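Local structure of FixG-related protein (Vibrio parahaemolyticus, 2R39) at residues Q96-D101 with T107-S112; L37-K42 with Q47-D52. The protein is of unknown function but forms the C-terminal Ig-like domain of a FixG-related membrane protein that probably binds 4Fe-4S clusters and takes part in electron transport. All blocks are in the same frame, centred on the assembly; numbering follows the deposited sequence.

Contact 1: residues Q96-D101 with T107-S112; sequences QFILTD and TIEVES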
ATOM      1  N   GLN A  96       7.472   2.423  -0.915  1.00 44.52           N
ATOM      2  CA  GLN A  96       6.905   2.693   0.391  1.00 45.48           C
ATOM      3  C   GLN A  96       5.439   2.870   0.187  1.00 45.46           C
ATOM      4  O   GLN A  96       5.027   3.602  -0.728  1.00 45.55           O
ATOM      5  CB  GLN A  96       7.370   4.043   0.908  1.00 45.73           C
ATOM      6  CG  GLN A  96       8.636   4.063   1.691  1.00 48.95           C
ATOM      7  CD  GLN A  96       8.877   5.468   2.173  1.00 52.10           C
ATOM      8  OE1 GLN A  96       8.308   6.425   1.617  1.00 53.18           O
ATOM      9  NE2 GLN A  96       9.669   5.609   3.215  1.00 50.86           N
ATOM     10  N   PHE A  97       4.654   2.228   1.046  1.00 44.87           N
ATOM     11  CA  PHE A  97       3.251   2.545   1.174  1.00 43.72           C
ATOM     12  C   PHE A  97       3.086   3.667   2.192  1.00 44.54           C
ATOM     13  O   PHE A  97       3.803   3.728   3.223  1.00 44.17           O
ATOM     14  CB  PHE A  97       2.479   1.313   1.592  1.00 43.76           C
ATOM     15  CG  PHE A  97       2.397   0.266   0.511  1.00 44.01           C
ATOM     16  CD1 PHE A  97       1.478   0.391  -0.520  1.00 43.57           C
ATOM     17  CD2 PHE A  97       3.233  -0.848   0.541  1.00 43.91           C
ATOM     18  CE1 PHE A  97       1.387  -0.577  -1.518  1.00 44.75           C
ATOM     19  CE2 PHE A  97       3.147  -1.819  -0.452  1.00 44.34           C
ATOM     20  CZ  PHE A  97       2.226  -1.676  -1.483  1.00 43.69           C
ATOM     21  N   ILE A  98       2.172   4.583   1.892  1.00 43.71           N
ATOM     22  CA  ILE A  98       2.052   5.763   2.703  1.00 44.45           C
ATOM     23  C   ILE A  98       0.608   5.920   3.100  1.00 45.45           C
ATOM     24  O   ILE A  98      -0.277   5.918   2.235  1.00 44.93           O
ATOM     25  CB  ILE A  98       2.602   6.992   1.961  1.00 45.05           C
ATOM     26  CG1 ILE A  98       4.101   6.767   1.647  1.00 46.35           C
ATOM     27  CG2 ILE A  98       2.367   8.294   2.783  1.00 44.68           C
ATOM     28  CD1 ILE A  98       4.561   7.448   0.390  1.00 49.22           C
ATOM     29  N   LEU A  99       0.372   6.010   4.406  1.00 45.47           N
ATOM     30  CA  LEU A  99      -0.958   6.342   4.897  1.00 46.04           C
ATOM     31  C   LEU A  99      -0.935   7.832   5.243  1.00 46.65           C
ATOM     32  O   LEU A  99      -0.077   8.289   5.995  1.00 45.86           O
ATOM     33  CB  LEU A  99      -1.324   5.487   6.131  1.00 46.45           C
ATOM     34  CG  LEU A  99      -2.668   5.853   6.780  1.00 46.49           C
ATOM     35  CD1 LEU A  99      -3.285   4.648   7.463  1.00 47.74           C
ATOM     36  CD2 LEU A  99      -2.514   6.998   7.764  1.00 48.12           C
ATOM     37  N   THR A 100      -1.854   8.582   4.664  1.00 46.64           N
ATOM     38  CA  THR A 100      -1.979   9.995   4.957  1.00 48.25           C
ATOM     39  C   THR A 100      -3.293  10.241   5.693  1.00 49.27           C
ATOM     40  O   THR A 100      -4.358   9.928   5.174  1.00 48.11           O
ATOM     41  CB  THR A 100      -1.940  10.835   3.664  1.00 48.35           C
ATOM     42  OG1 THR A 100      -0.697  10.591   2.992  1.00 48.00           O
ATOM     43  CG2 THR A 100      -2.055  12.339   3.986  1.00 48.46           C
ATOM     44  N   ASP A 101      -3.179  10.771   6.910  1.00 51.05           N
ATOM     45  CA  ASP A 101      -4.312  11.198   7.745  1.00 54.00           C
ATOM     46  C   ASP A 101      -4.162  12.700   7.825  1.00 55.82           C
ATOM     47  O   ASP A 101      -3.496  13.206   8.743  1.00 56.56           O
ATOM     48  CB  ASP A 101      -4.169  10.583   9.152  1.00 53.97           C
ATOM     49  CG  ASP A 101      -5.225  11.080  10.168  1.00 55.67           C
ATOM     50  OD1 ASP A 101      -5.912  12.098   9.963  1.00 53.42           O
ATOM     51  OD2 ASP A 101      -5.335  10.427  11.223  1.00 60.66           O
ATOM     52  N   THR A 107       1.400  11.144   8.722  1.00 51.80           N
ATOM     53  CA  THR A 107       1.596  10.096   7.722  1.00 51.15           C
ATOM     54  C   THR A 107       2.324   8.936   8.377  1.00 50.42           C
ATOM     55  O   THR A 107       3.064   9.132   9.337  1.00 49.63           O
ATOM     56  CB  THR A 107       2.394  10.585   6.491  1.00 51.37           C
ATOM     57  OG1 THR A 107       3.722  10.935   6.904  1.00 52.07           O
ATOM     58  CG2 THR A 107       1.735  11.792   5.845  1.00 51.63           C
ATOM     59  N   ILE A 108       2.074   7.727   7.889  1.00 49.53           N
ATOM     60  CA  ILE A 108       2.905   6.582   8.235  1.00 49.10           C
ATOM     61  C   ILE A 108       3.454   6.087   6.921  1.00 48.58           C
ATOM     62  O   ILE A 108       2.713   5.977   5.954  1.00 47.37           O
ATOM     63  CB  ILE A 108       2.107   5.395   8.826  1.00 49.81           C
ATOM     64  CG1 ILE A 108       1.180   5.841   9.942  1.00 50.61           C
ATOM     65  CG2 ILE A 108       3.065   4.286   9.339  1.00 49.99           C
ATOM     66  CD1 ILE A 108      -0.035   5.004  10.017  1.00 53.51           C
ATOM     67  N   GLU A 109       4.741   5.769   6.901  1.00 48.22           N
ATOM     68  CA  GLU A 109       5.380   5.183   5.730  1.00 48.39           C
ATOM     69  C   GLU A 109       5.815   3.794   6.116  1.00 47.43           C
ATOM     70  O   GLU A 109       6.406   3.599   7.182  1.00 47.16           O
ATOM     71  CB  GLU A 109       6.608   5.989   5.288  1.00 48.91           C
ATOM     72  CG  GLU A 109       6.318   7.425   4.832  1.00 52.75           C
ATOM     73  CD  GLU A 109       6.046   8.359   5.991  1.00 59.19           C
ATOM     74  OE1 GLU A 109       6.627   8.161   7.086  1.00 63.12           O
ATOM     75  OE2 GLU A 109       5.243   9.298   5.820  1.00 62.18           O
ATOM     76  N   VAL A 110       5.531   2.827   5.252  1.00 46.12           N
ATOM     77  CA  VAL A 110       6.003   1.459   5.469  1.00 45.20           C
ATOM     78  C   VAL A 110       6.709   1.010   4.196  1.00 44.56           C
ATOM     79  O   VAL A 110       6.118   1.013   3.105  1.00 44.36           O
ATOM     80  CB  VAL A 110       4.829   0.491   5.824  1.00 45.14           C
ATOM     81  CG1 VAL A 110       5.363  -0.909   6.147  1.00 46.36           C
ATOM     82  CG2 VAL A 110       4.032   1.023   7.027  1.00 46.06           C
ATOM     83  N   GLU A 111       7.966   0.619   4.331  1.00 43.86           N
ATOM     84  CA  GLU A 111       8.729   0.219   3.181  1.00 44.02           C
ATOM     85  C   GLU A 111       8.359  -1.190   2.770  1.00 43.93           C
ATOM     86  O   GLU A 111       8.122  -2.028   3.619  1.00 43.43           O
ATOM     87  CB  GLU A 111      10.211   0.290   3.501  1.00 44.62           C
ATOM     88  CG  GLU A 111      11.053   0.093   2.285  1.00 44.25           C
ATOM     89  CD  GLU A 111      12.514   0.276   2.565  1.00 45.75           C
ATOM     90  OE1 GLU A 111      12.933   1.415   2.896  1.00 44.22           O
ATOM     91  OE2 GLU A 111      13.249  -0.711   2.431  1.00 42.75           O
ATOM     92  N   SER A 112       8.343  -1.459   1.461  1.00 43.62           N
ATOM     93  CA  SER A 112       8.080  -2.805   0.967  1.00 43.59           C
ATOM     94  C   SER A 112       8.849  -2.989  -0.344  1.00 43.59           C
ATOM     95  O   SER A 112       9.786  -2.248  -0.622  1.00 43.70           O
ATOM     96  CB  SER A 112       6.563  -2.991   0.773  1.00 43.73           C
ATOM     97  OG  SER A 112       6.247  -4.310   0.357  1.00 43.69           O
TER
HETATM   98  O   HOH W   1      11.892   3.422   4.019  1.00 47.49           O
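Phe97 and Val110 face each other as a hydrogen-bonded antiparallel pair, Phe97 N reaching Val110 O at 2.8 Å and Val110 N returning to Phe97 O over the same length. Leu99 and Ile108 repeat the pattern two residues on, and the CA-H groups of Gln96, Ile98, Thr107 and Glu109 add weaker contacts to the same four carbonyl oxygens. Gln96 runs over the neighbouring strand from base to amide. Its CB lies 3.9 Å from Val110 O, CG comes to 4.1 Å from Glu111 CA, and the extended chain (chi2 -177°) carries CD and OE1 across the CB and CG of Glu109. At the end NE2 packs 3.7 Å from Glu109 CB and also donates to a water, which in turn donates to Glu111 OE1; Glu111 OE2 pairs with Arg113. This face is mostly polar, with Ile98 among its residues. On the opposite face Leu99 CD2 and Ile108 CD1 meet at 3.9 Å, the two side chains lying side by side, while Ser112 CB sits at the edge of the Phe97 ring, 3.8 Å from CE2. The alternating pairs make a two-stranded beta hairpin, whose Phe97, Leu99, Ile108 and Val110 line the inner face of an Ig-like sandwich.

Contact 2: residues L37-K42 with Q47-D52; sequences LKVINK and QEYNLD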
ATOM      1  N   LEU A  37      -2.627  -4.440   3.334  1.00 45.44           N
ATOM      2  CA  LEU A  37      -2.410  -3.355   4.286  1.00 46.47           C
ATOM      3  C   LEU A  37      -3.278  -3.571   5.528  1.00 46.46           C
ATOM      4  O   LEU A  37      -4.448  -3.883   5.407  1.00 46.95           O
ATOM      5  CB  LEU A  37      -2.730  -1.991   3.654  1.00 46.00           C
ATOM      6  CG  LEU A  37      -2.134  -1.599   2.295  1.00 47.54           C
ATOM      7  CD1 LEU A  37      -2.420  -0.114   1.975  1.00 46.73           C
ATOM      8  CD2 LEU A  37      -0.666  -1.869   2.203  1.00 45.42           C
ATOM      9  N   LYS A  38      -2.691  -3.416   6.711  1.00 46.41           N
ATOM     10  CA  LYS A  38      -3.451  -3.396   7.964  1.00 46.46           C
ATOM     11  C   LYS A  38      -3.426  -1.978   8.518  1.00 45.83           C
ATOM     12  O   LYS A  38      -2.359  -1.414   8.742  1.00 46.57           O
ATOM     13  CB  LYS A  38      -2.841  -4.368   8.977  1.00 46.50           C
ATOM     14  CG  LYS A  38      -3.526  -4.373  10.350  1.00 47.49           C
ATOM     15  CD  LYS A  38      -2.868  -5.364  11.323  1.00 47.56           C
ATOM     16  CE  LYS A  38      -3.151  -6.814  10.934  1.00 50.43           C
ATOM     17  NZ  LYS A  38      -2.584  -7.831  11.892  1.00 49.70           N
ATOM     18  N   VAL A  39      -4.603  -1.400   8.719  1.00 45.34           N
ATOM     19  CA  VAL A  39      -4.707  -0.016   9.150  1.00 44.47           C
ATOM     20  C   VAL A  39      -5.499   0.064  10.450  1.00 44.55           C
ATOM     21  O   VAL A  39      -6.539  -0.567  10.589  1.00 43.99           O
ATOM     22  CB  VAL A  39      -5.389   0.862   8.057  1.00 44.45           C
ATOM     23  CG1 VAL A  39      -5.740   2.238   8.597  1.00 44.77           C
ATOM     24  CG2 VAL A  39      -4.510   0.977   6.806  1.00 43.08           C
ATOM     25  N   ILE A  40      -5.005   0.841  11.403  1.00 44.75           N
ATOM     26  CA  ILE A  40      -5.768   1.062  12.628  1.00 44.91           C
ATOM     27  C   ILE A  40      -5.957   2.543  12.955  1.00 45.21           C
ATOM     28  O   ILE A  40      -5.030   3.346  12.815  1.00 44.62           O
ATOM     29  CB  ILE A  40      -5.209   0.260  13.843  1.00 45.44           C
ATOM     30  CG1 ILE A  40      -5.996   0.615  15.110  1.00 46.55           C
ATOM     31  CG2 ILE A  40      -3.725   0.473  14.045  1.00 45.31           C
ATOM     32  CD1 ILE A  40      -5.899  -0.402  16.156  1.00 48.76           C
ATOM     33  N   ASN A  41      -7.179   2.894  13.350  1.00 45.31           N
ATOM     34  CA  ASN A  41      -7.482   4.205  13.896  1.00 45.91           C
ATOM     35  C   ASN A  41      -7.329   4.136  15.416  1.00 46.51           C
ATOM     36  O   ASN A  41      -8.104   3.461  16.094  1.00 46.33           O
ATOM     37  CB  ASN A  41      -8.909   4.582  13.521  1.00 46.32           C
ATOM     38  CG  ASN A  41      -9.336   5.946  14.054  1.00 45.59           C
ATOM     39  OD1 ASN A  41      -8.632   6.597  14.840  1.00 46.02           O
ATOM     40  ND2 ASN A  41     -10.505   6.378  13.622  1.00 43.53           N
ATOM     41  N   LYS A  42      -6.327   4.825  15.951  1.00 46.91           N
ATOM     42  CA  LYS A  42      -6.042   4.747  17.389  1.00 47.37           C
ATOM     43  C   LYS A  42      -6.671   5.898  18.169  1.00 47.70           C
ATOM     44  O   LYS A  42      -6.403   6.072  19.363  1.00 47.97           O
ATOM     45  CB  LYS A  42      -4.537   4.700  17.630  1.00 47.15           C
ATOM     46  CG  LYS A  42      -3.854   3.476  17.041  1.00 48.27           C
ATOM     47  CD  LYS A  42      -2.374   3.468  17.392  1.00 47.52           C
ATOM     48  CE  LYS A  42      -1.615   2.546  16.472  1.00 47.92           C
ATOM     49  NZ  LYS A  42      -0.402   2.068  17.153  1.00 48.54           N
ATOM     50  N   GLN A  47     -11.913   8.663  11.342  1.00 48.34           N
ATOM     51  CA  GLN A  47     -10.873   9.337  10.572  1.00 47.83           C
ATOM     52  C   GLN A  47     -10.902   8.909   9.096  1.00 47.72           C
ATOM     53  O   GLN A  47     -11.435   7.850   8.774  1.00 47.35           O
ATOM     54  CB  GLN A  47      -9.489   9.069  11.196  1.00 47.76           C
ATOM     55  CG  GLN A  47      -9.375   9.376  12.719  1.00 47.84           C
ATOM     56  CD  GLN A  47      -9.454  10.856  13.064  1.00 48.55           C
ATOM     57  OE1 GLN A  47      -9.382  11.722  12.190  1.00 47.73           O
ATOM     58  NE2 GLN A  47      -9.614  11.154  14.361  1.00 50.15           N
ATOM     59  N   GLU A  48     -10.329   9.736   8.212  1.00 47.85           N
ATOM     60  CA  GLU A  48     -10.208   9.427   6.774  1.00 47.44           C
ATOM     61  C   GLU A  48      -8.748   9.394   6.393  1.00 46.57           C
ATOM     62  O   GLU A  48      -8.003  10.322   6.697  1.00 46.89           O
ATOM     63  CB  GLU A  48     -10.948  10.440   5.855  1.00 47.51           C
ATOM     64  CG  GLU A  48     -10.653  10.211   4.320  1.00 48.05           C
ATOM     65  CD  GLU A  48     -11.298  11.220   3.339  1.00 50.42           C
ATOM     66  OE1 GLU A  48     -12.528  11.359   3.366  1.00 54.07           O
ATOM     67  OE2 GLU A  48     -10.559  11.842   2.518  1.00 55.91           O
ATOM     68  N   TYR A  49      -8.345   8.328   5.715  1.00 46.12           N
ATOM     69  CA  TYR A  49      -6.950   8.156   5.291  1.00 46.50           C
ATOM     70  C   TYR A  49      -6.862   8.029   3.759  1.00 45.91           C
ATOM     71  O   TYR A  49      -7.784   7.518   3.130  1.00 45.42           O
ATOM     72  CB  TYR A  49      -6.308   6.932   5.978  1.00 46.88           C
ATOM     73  CG  TYR A  49      -6.502   6.875   7.493  1.00 48.47           C
ATOM     74  CD1 TYR A  49      -5.998   7.870   8.323  1.00 49.19           C
ATOM     75  CD2 TYR A  49      -7.181   5.818   8.094  1.00 49.67           C
ATOM     76  CE1 TYR A  49      -6.169   7.813   9.722  1.00 49.15           C
ATOM     77  CE2 TYR A  49      -7.344   5.750   9.493  1.00 50.77           C
ATOM     78  CZ  TYR A  49      -6.840   6.756  10.297  1.00 49.58           C
ATOM     79  OH  TYR A  49      -7.015   6.709  11.679  1.00 49.71           O
ATOM     80  N   ASN A  50      -5.781   8.533   3.169  1.00 45.64           N
ATOM     81  CA  ASN A  50      -5.447   8.209   1.784  1.00 45.43           C
ATOM     82  C   ASN A  50      -4.292   7.213   1.848  1.00 45.08           C
ATOM     83  O   ASN A  50      -3.419   7.312   2.730  1.00 43.82           O
ATOM     84  CB  ASN A  50      -4.948   9.421   0.998  1.00 46.40           C
ATOM     85  CG  ASN A  50      -6.070  10.351   0.476  1.00 50.78           C
ATOM     86  OD1 ASN A  50      -7.239   9.984   0.323  1.00 50.63           O
ATOM     87  ND2 ASN A  50      -5.667  11.575   0.145  1.00 55.78           N
ATOM     88  N   LEU A  51      -4.269   6.300   0.884  1.00 43.40           N
ATOM     89  CA  LEU A  51      -3.226   5.290   0.775  1.00 44.00           C
ATOM     90  C   LEU A  51      -2.574   5.471  -0.571  1.00 43.80           C
ATOM     91  O   LEU A  51      -3.254   5.652  -1.589  1.00 42.88           O
ATOM     92  CB  LEU A  51      -3.789   3.878   0.922  1.00 43.23           C
ATOM     93  CG  LEU A  51      -4.683   3.633   2.150  1.00 45.64           C
ATOM     94  CD1 LEU A  51      -5.469   2.369   1.960  1.00 46.48           C
ATOM     95  CD2 LEU A  51      -3.887   3.580   3.481  1.00 46.94           C
ATOM     96  N   ASP A  52      -1.250   5.430  -0.560  1.00 44.38           N
ATOM     97  CA  ASP A  52      -0.427   5.709  -1.742  1.00 45.50           C
ATOM     98  C   ASP A  52       0.786   4.817  -1.757  1.00 44.55           C
ATOM     99  O   ASP A  52       1.050   4.141  -0.786  1.00 44.23           O
ATOM    100  CB  ASP A  52       0.027   7.173  -1.712  1.00 46.42           C
ATOM    101  CG  ASP A  52      -1.061   8.103  -2.155  1.00 51.40           C
ATOM    102  OD1 ASP A  52      -1.340   8.118  -3.385  1.00 53.32           O
ATOM    103  OD2 ASP A  52      -1.644   8.793  -1.277  1.00 52.58           O
TER
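Gln47 meets Asn41 where strands 37-41 and 47-52, from opposing sheets, come nearest, their two amide planes 68° apart. With CG anti to the carbonyl carbon (chi1 -52°), Gln47 lays CG against the Asn41 amide, 3.3 Å from ND2. Most of the polar atoms bond to the intervening turn: Gln47 NE2 and Asn41 OD1 to Thr43 OG1, and Asn41 ND2 to Gln45 O. Asn41 ND2 also donates to Val69 O, and Gln47 OE1 bonds to Ser103 OG. Two residues on, Tyr49 projects into the gap between the sheets. Its hydroxyl OH packs 3.4 Å from both CA and CB of Asn41, with CB at the ring edge, and the Asn41 amide stands nearly upright to the ring, at 84°. Farther back along the ring, CD2 lies 3.9 Å from Val39 CG1, the valine and the ring passing alongside one another and running opposite ways. Leu51 then meets two residues, its CD2 4.3 Å from Val39 CG2 and its CD1 tip to tip with Leu37 CD1 at 3.9 Å. The chemistry thus changes from hydrogen-bonded amides near the turn to aliphatic packing at Val39, Leu37 and Leu51, which implies that side-chain packing holds the sheets together here, joined near the turn by bonds of buried amides.

Overall arrangement
From the N terminus, strand 11-17 is followed by 31-41, whose end enters contact 2; a five-residue turn, 42-46, then carries the chain over to the opposing sheet, and contact 2 closes that short connection. Strands 60-62, 66-69 and 74-83 come next before contact 1 closes the hairpin of strands 92-101 and 106-115. The contacts are in series, neither nesting nor crossing. They adjoin in space all the same: strand 92-101 lies beside 47-54, with probable backbone hydrogen bonds from Thr100 N to Asn50 O and from Ile98 N to Asp52 O, while Leu99 packs on Val39. Contact 1 adds the outer strand 106-115 to the sheet that holds 47-54, and contact 2 joins the two sheets through the core.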